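PDB 3BKW: S-adenosylmethionine dependent methyltransferase, which probably transfers methyl groups from S-adenosylmethionine to a substrate that remains to be established. Local coordinates for residues 101-115 with 129-143. Sequence-based numbering, arbitrary orientation. Where two conformers were deposited one is given.
Sequences LHLPQDSFDLAYSSL and TVHQALSPGGHFVFS. With EDO (1,2-ethanediol), chain F.
A beta-alpha-beta crossover of the Rossmann-like methyltransferase fold brings strand 110-114 beside strand 138-143: the chain leaves the first, runs through helix 123-133 and returns parallel to it in the seven-stranded sheet. The short axes lie 4.7 Å apart and 5° from parallel. A backbone ladder supports the pairing, Ala111 N giving to His139 O and Ala111 O taking from Val141 N, with the same pattern repeated around Ser113. On the helix side of the sheet, Ala111 CB sits 3.5 Å from Val130 CG1 and 3.6 Å from Phe140 CD1. The Phe140 ring is sandwiched, with Val130 CG1 offset over one face and Phe142 CD2 over the centre of the other, while Ala111 O lies in plane at its edge.

Residues 103-108 wrap the helix C-terminus, where Asp106 N donates to Gln132 O, and Ser107 N and Phe108 N share Ala133 O. Leu103 CB packs 3.6 Å from Ala133 CB. Gln132 folds back, CG wedged between backbone N and carbonyl carbon (chi1 65°) and the chain bent again at chi2, which lets NE2 serve two carbonyls: Thr129 O on a lone pair, and Leu103 O at 2.9 Å from well above the carbonyl plane. With an alanine here, Leu103 O would probably lose its amide donor and a gap would open beside Gln105 CB, although the main-chain bonds to the helix end would remain.

Arg46 of the adjoining strand 46-50 bridges to Asp109 OD1 and also bonds Ser135 OG. Ser135 OG donates across the contact to Asp106 OD1 at 2.5 Å, meeting the carboxylate on its anti side, 35° out of plane.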
loop_
_atom_site.group_PDB
_atom_site.type_symbol
_atom_site.label_atom_id
_atom_site.label_comp_id
_atom_site.label_asym_id
_atom_site.label_seq_id
_atom_site.Cartn_x
_atom_site.Cartn_y
_atom_site.Cartn_z
ATOM N N LEU A 101 -22.852 -4.738 -10.712
ATOM C CA LEU A 101 -22.709 -6.115 -10.272
ATOM C C LEU A 101 -23.638 -6.512 -9.131
ATOM O O LEU A 101 -23.752 -5.792 -8.130
ATOM C CB LEU A 101 -21.263 -6.374 -9.819
ATOM C CG LEU A 101 -20.849 -7.784 -9.351
ATOM C CD1 LEU A 101 -20.881 -8.784 -10.505
ATOM C CD2 LEU A 101 -19.472 -7.774 -8.668
ATOM N N HIS A 102 -24.279 -7.668 -9.318
ATOM C CA HIS A 102 -25.108 -8.286 -8.303
ATOM C C HIS A 102 -24.585 -9.711 -8.136
ATOM O O HIS A 102 -24.268 -10.379 -9.119
ATOM C CB HIS A 102 -26.583 -8.225 -8.696
ATOM C CG HIS A 102 -27.125 -6.827 -8.743
ATOM N ND1 HIS A 102 -27.123 -6.065 -9.893
ATOM C CD2 HIS A 102 -27.657 -6.042 -7.775
ATOM C CE1 HIS A 102 -27.642 -4.878 -9.635
ATOM N NE2 HIS A 102 -27.974 -4.838 -8.358
ATOM N N LEU A 103 -24.440 -10.146 -6.884
ATOM C CA LEU A 103 -23.971 -11.488 -6.570
ATOM C C LEU A 103 -24.829 -12.042 -5.444
ATOM O O LEU A 103 -25.211 -11.277 -4.540
ATOM C CB LEU A 103 -22.490 -11.497 -6.155
ATOM C CG LEU A 103 -21.399 -11.244 -7.208
ATOM C CD1 LEU A 103 -20.016 -11.220 -6.533
ATOM C CD2 LEU A 103 -21.440 -12.299 -8.304
ATOM N N PRO A 104 -25.135 -13.361 -5.483
ATOM C CA PRO A 104 -25.881 -13.961 -4.396
ATOM C C PRO A 104 -25.048 -13.978 -3.116
ATOM O O PRO A 104 -23.831 -14.173 -3.164
ATOM C CB PRO A 104 -26.159 -15.384 -4.900
ATOM C CG PRO A 104 -25.103 -15.653 -5.850
ATOM C CD PRO A 104 -24.816 -14.364 -6.522
ATOM N N GLN A 105 -25.712 -13.757 -1.993
ATOM C CA GLN A 105 -25.063 -13.656 -0.689
ATOM C C GLN A 105 -24.503 -14.998 -0.227
ATOM O O GLN A 105 -25.097 -16.037 -0.531
ATOM C CB GLN A 105 -26.091 -13.170 0.343
ATOM C CG GLN A 105 -25.537 -12.817 1.710
ATOM C CD GLN A 105 -26.626 -12.437 2.719
ATOM O OE1 GLN A 105 -27.808 -12.329 2.381
ATOM N NE2 GLN A 105 -26.216 -12.235 3.968
ATOM N N ASP A 106 -23.346 -14.964 0.452
ATOM C CA ASP A 106 -22.758 -16.143 1.107
ATOM C C ASP A 106 -22.628 -17.351 0.150
ATOM O O ASP A 106 -22.905 -18.497 0.525
ATOM C CB ASP A 106 -23.672 -16.451 2.325
ATOM C CG ASP A 106 -23.121 -17.499 3.271
ATOM O OD1 ASP A 106 -21.903 -17.660 3.374
ATOM O OD2 ASP A 106 -23.940 -18.166 3.940
ATOM N N SER A 107 -22.229 -17.067 -1.090
ATOM C CA SER A 107 -22.169 -18.068 -2.174
ATOM C C SER A 107 -20.799 -18.437 -2.723
ATOM O O SER A 107 -20.698 -19.370 -3.555
ATOM C CB SER A 107 -23.063 -17.588 -3.312
ATOM O OG SER A 107 -24.412 -17.630 -2.884
ATOM N N PHE A 108 -19.753 -17.734 -2.282
ATOM C CA PHE A 108 -18.392 -17.988 -2.763
ATOM C C PHE A 108 -17.375 -17.986 -1.651
ATOM O O PHE A 108 -17.537 -17.304 -0.656
ATOM C CB PHE A 108 -18.012 -16.966 -3.846
ATOM C CG PHE A 108 -18.922 -17.005 -5.012
ATOM C CD1 PHE A 108 -18.738 -17.956 -6.007
ATOM C CD2 PHE A 108 -20.016 -16.143 -5.090
ATOM C CE1 PHE A 108 -19.610 -18.027 -7.082
ATOM C CE2 PHE A 108 -20.878 -16.203 -6.167
ATOM C CZ PHE A 108 -20.677 -17.156 -7.167
ATOM N N ASP A 109 -16.332 -18.781 -1.826
ATOM C CA ASP A 109 -15.208 -18.840 -0.899
ATOM C C ASP A 109 -14.072 -17.942 -1.378
ATOM O O ASP A 109 -13.227 -17.542 -0.577
ATOM C CB ASP A 109 -14.696 -20.274 -0.803
ATOM C CG ASP A 109 -15.763 -21.221 -0.367
ATOM O OD1 ASP A 109 -16.244 -21.048 0.771
ATOM O OD2 ASP A 109 -16.133 -22.112 -1.163
ATOM N N LEU A 110 -14.017 -17.683 -2.694
ATOM C CA LEU A 110 -12.974 -16.872 -3.302
ATOM C C LEU A 110 -13.536 -16.048 -4.435
ATOM O O LEU A 110 -14.267 -16.572 -5.260
ATOM C CB LEU A 110 -11.871 -17.790 -3.879
ATOM C CG LEU A 110 -10.738 -17.184 -4.729
ATOM C CD1 LEU A 110 -9.946 -16.150 -3.922
ATOM C CD2 LEU A 110 -9.850 -18.269 -5.311
ATOM N N ALA A 111 -13.190 -14.764 -4.452
ATOM C CA ALA A 111 -13.453 -13.883 -5.573
ATOM C C ALA A 111 -12.087 -13.524 -6.171
ATOM O O ALA A 111 -11.155 -13.162 -5.447
ATOM C CB ALA A 111 -14.224 -12.643 -5.153
ATOM N N TYR A 112 -11.958 -13.701 -7.477
ATOM C CA TYR A 112 -10.742 -13.400 -8.230
ATOM C C TYR A 112 -11.033 -12.407 -9.330
ATOM O O TYR A 112 -12.086 -12.459 -9.932
ATOM C CB TYR A 112 -10.211 -14.678 -8.851
ATOM C CG TYR A 112 -9.016 -14.527 -9.782
ATOM C CD1 TYR A 112 -7.706 -14.551 -9.275
ATOM C CD2 TYR A 112 -9.183 -14.341 -11.167
ATOM C CE1 TYR A 112 -6.593 -14.427 -10.137
ATOM C CE2 TYR A 112 -8.076 -14.216 -12.034
ATOM C CZ TYR A 112 -6.792 -14.266 -11.513
ATOM O OH TYR A 112 -5.723 -14.156 -12.404
ATOM N N SER A 113 -10.082 -11.520 -9.607
ATOM C CA SER A 113 -10.203 -10.603 -10.731
ATOM C C SER A 113 -8.853 -10.161 -11.261
ATOM O O SER A 113 -8.052 -9.610 -10.520
ATOM C CB SER A 113 -11.010 -9.383 -10.332
ATOM O OG SER A 113 -11.229 -8.545 -11.463
ATOM N N SER A 114 -8.608 -10.410 -12.543
ATOM C CA SER A 114 -7.389 -9.982 -13.209
ATOM C C SER A 114 -7.633 -8.768 -14.102
ATOM O O SER A 114 -8.355 -8.856 -15.104
ATOM C CB SER A 114 -6.816 -11.116 -14.054
ATOM O OG SER A 114 -5.735 -10.651 -14.856
ATOM N N LEU A 115 -7.048 -7.643 -13.704
ATOM C CA LEU A 115 -6.988 -6.444 -14.543
ATOM C C LEU A 115 -8.325 -5.956 -15.079
ATOM O O LEU A 115 -8.469 -5.632 -16.267
ATOM C CB LEU A 115 -5.976 -6.701 -15.668
ATOM C CG LEU A 115 -4.571 -7.131 -15.234
ATOM C CD1 LEU A 115 -3.672 -7.358 -16.465
ATOM C CD2 LEU A 115 -3.958 -6.125 -14.264
ATOM N N THR A 129 -20.268 -5.466 -2.625
ATOM C CA THR A 129 -20.971 -6.566 -3.288
ATOM C C THR A 129 -20.191 -7.866 -3.153
ATOM O O THR A 129 -20.768 -8.913 -2.810
ATOM C CB THR A 129 -21.254 -6.203 -4.754
ATOM O OG1 THR A 129 -22.173 -5.103 -4.762
ATOM C CG2 THR A 129 -21.878 -7.354 -5.527
ATOM N N VAL A 130 -18.885 -7.797 -3.393
ATOM C CA VAL A 130 -18.019 -8.968 -3.232
ATOM C C VAL A 130 -18.006 -9.417 -1.767
ATOM O O VAL A 130 -18.116 -10.615 -1.491
ATOM C CB VAL A 130 -16.608 -8.719 -3.815
ATOM C CG1 VAL A 130 -15.639 -9.884 -3.468
ATOM C CG2 VAL A 130 -16.681 -8.527 -5.334
ATOM N N HIS A 131 -17.921 -8.468 -0.834
ATOM C CA HIS A 131 -17.907 -8.813 0.593
ATOM C C HIS A 131 -19.138 -9.645 0.985
ATOM O O HIS A 131 -18.989 -10.701 1.598
ATOM C CB HIS A 131 -17.772 -7.560 1.468
ATOM C CG HIS A 131 -17.692 -7.848 2.932
ATOM N ND1 HIS A 131 -18.810 -7.979 3.726
ATOM C CD2 HIS A 131 -16.628 -8.001 3.751
ATOM C CE1 HIS A 131 -18.437 -8.210 4.972
ATOM N NE2 HIS A 131 -17.119 -8.232 5.014
ATOM N N GLN A 132 -20.335 -9.206 0.600
ATOM C CA GLN A 132 -21.566 -9.958 0.954
ATOM C C GLN A 132 -21.697 -11.320 0.241
ATOM O O GLN A 132 -22.338 -12.232 0.772
ATOM C CB GLN A 132 -22.836 -9.106 0.804
ATOM C CG GLN A 132 -23.217 -8.646 -0.589
ATOM C CD GLN A 132 -23.954 -9.683 -1.418
ATOM O OE1 GLN A 132 -24.950 -10.263 -0.967
ATOM N NE2 GLN A 132 -23.501 -9.887 -2.649
ATOM N N ALA A 133 -21.096 -11.435 -0.949
ATOM C CA ALA A 133 -21.088 -12.675 -1.722
ATOM C C ALA A 133 -20.159 -13.728 -1.129
ATOM O O ALA A 133 -20.368 -14.921 -1.362
ATOM C CB ALA A 133 -20.679 -12.396 -3.187
ATOM N N LEU A 134 -19.143 -13.291 -0.382
ATOM C CA LEU A 134 -18.169 -14.207 0.222
ATOM C C LEU A 134 -18.663 -14.752 1.551
ATOM O O LEU A 134 -19.266 -14.021 2.359
ATOM C CB LEU A 134 -16.817 -13.512 0.427
ATOM C CG LEU A 134 -15.986 -13.233 -0.827
ATOM C CD1 LEU A 134 -14.827 -12.271 -0.547
ATOM C CD2 LEU A 134 -15.485 -14.537 -1.418
ATOM N N SER A 135 -18.429 -16.042 1.771
ATOM C CA SER A 135 -18.748 -16.659 3.065
ATOM C C SER A 135 -17.678 -16.235 4.067
ATOM O O SER A 135 -16.571 -15.872 3.656
ATOM C CB SER A 135 -18.819 -18.173 2.941
ATOM O OG SER A 135 -19.910 -18.509 2.116
ATOM N N PRO A 136 -17.996 -16.252 5.386
ATOM C CA PRO A 136 -17.018 -15.850 6.403
ATOM C C PRO A 136 -15.673 -16.561 6.215
ATOM O O PRO A 136 -15.660 -17.760 5.937
ATOM C CB PRO A 136 -17.709 -16.254 7.707
ATOM C CG PRO A 136 -19.137 -16.121 7.393
ATOM C CD PRO A 136 -19.274 -16.642 6.012
ATOM N N GLY A 137 -14.577 -15.800 6.281
ATOM C CA GLY A 137 -13.225 -16.310 6.041
ATOM C C GLY A 137 -12.831 -16.394 4.567
ATOM O O GLY A 137 -11.720 -16.835 4.248
ATOM N N GLY A 138 -13.720 -15.976 3.662
ATOM C CA GLY A 138 -13.440 -16.017 2.233
ATOM C C GLY A 138 -12.481 -14.923 1.826
ATOM O O GLY A 138 -12.276 -13.972 2.583
ATOM N N HIS A 139 -11.904 -15.055 0.622
ATOM C CA HIS A 139 -10.905 -14.111 0.109
ATOM C C HIS A 139 -11.288 -13.462 -1.209
ATOM O O HIS A 139 -12.088 -13.987 -1.947
ATOM C CB HIS A 139 -9.544 -14.776 -0.075
ATOM C CG HIS A 139 -8.901 -15.192 1.209
ATOM N ND1 HIS A 139 -9.110 -16.426 1.776
ATOM C CD2 HIS A 139 -8.061 -14.531 2.041
ATOM C CE1 HIS A 139 -8.425 -16.515 2.902
ATOM N NE2 HIS A 139 -7.780 -15.376 3.088
ATOM N N PHE A 140 -10.716 -12.283 -1.433
ATOM C CA PHE A 140 -10.832 -11.514 -2.665
ATOM C C PHE A 140 -9.396 -11.211 -3.072
ATOM O O PHE A 140 -8.690 -10.540 -2.323
ATOM C CB PHE A 140 -11.659 -10.261 -2.422
ATOM C CG PHE A 140 -11.883 -9.392 -3.641
ATOM C CD1 PHE A 140 -11.862 -9.884 -4.959
ATOM C CD2 PHE A 140 -12.250 -8.059 -3.448
ATOM C CE1 PHE A 140 -12.122 -9.054 -6.055
ATOM C CE2 PHE A 140 -12.524 -7.251 -4.535
ATOM C CZ PHE A 140 -12.462 -7.738 -5.828
ATOM N N VAL A 141 -8.975 -11.738 -4.217
ATOM C CA VAL A 141 -7.616 -11.590 -4.710
ATOM C C VAL A 141 -7.712 -10.990 -6.101
ATOM O O VAL A 141 -8.388 -11.534 -6.985
ATOM C CB VAL A 141 -6.902 -12.945 -4.738
ATOM C CG1 VAL A 141 -5.480 -12.809 -5.308
ATOM C CG2 VAL A 141 -6.850 -13.553 -3.343
ATOM N N PHE A 142 -7.080 -9.836 -6.302
ATOM C CA PHE A 142 -7.174 -9.162 -7.570
ATOM C C PHE A 142 -5.950 -8.357 -7.962
ATOM O O PHE A 142 -5.165 -7.934 -7.101
ATOM C CB PHE A 142 -8.431 -8.268 -7.577
ATOM C CG PHE A 142 -8.389 -7.093 -6.606
ATOM C CD1 PHE A 142 -7.936 -5.846 -7.041
ATOM C CD2 PHE A 142 -8.813 -7.219 -5.268
ATOM C CE1 PHE A 142 -7.912 -4.729 -6.178
ATOM C CE2 PHE A 142 -8.791 -6.097 -4.386
ATOM C CZ PHE A 142 -8.327 -4.854 -4.857
ATOM N N SER A 143 -5.824 -8.148 -9.276
ATOM C CA SER A 143 -4.780 -7.319 -9.843
ATOM C C SER A 143 -5.406 -6.145 -10.555
ATOM O O SER A 143 -6.490 -6.258 -11.143
ATOM C CB SER A 143 -3.910 -8.100 -10.807
ATOM O OG SER A 143 -4.675 -8.615 -11.880
HETATM C C1 EDO F . -14.447 -19.281 3.011
HETATM O O1 EDO F . -15.599 -20.108 3.073
HETATM C C2 EDO F . -13.236 -20.083 3.470
HETATM O O2 EDO F . -12.831 -21.020 2.446
HETATM O O HOH W 1 -24.855 -5.534 -5.537
HETATM O O HOH W 2 -22.025 -3.899 -7.170
HETATM O O HOH W 3 -22.919 -12.155 3.364
HETATM O O HOH W 4 -10.680 -18.284 0.510
HETATM O O HOH W 5 -9.232 -6.554 -11.302
HETATM O O HOH W 6 -3.406 -10.375 -13.496
#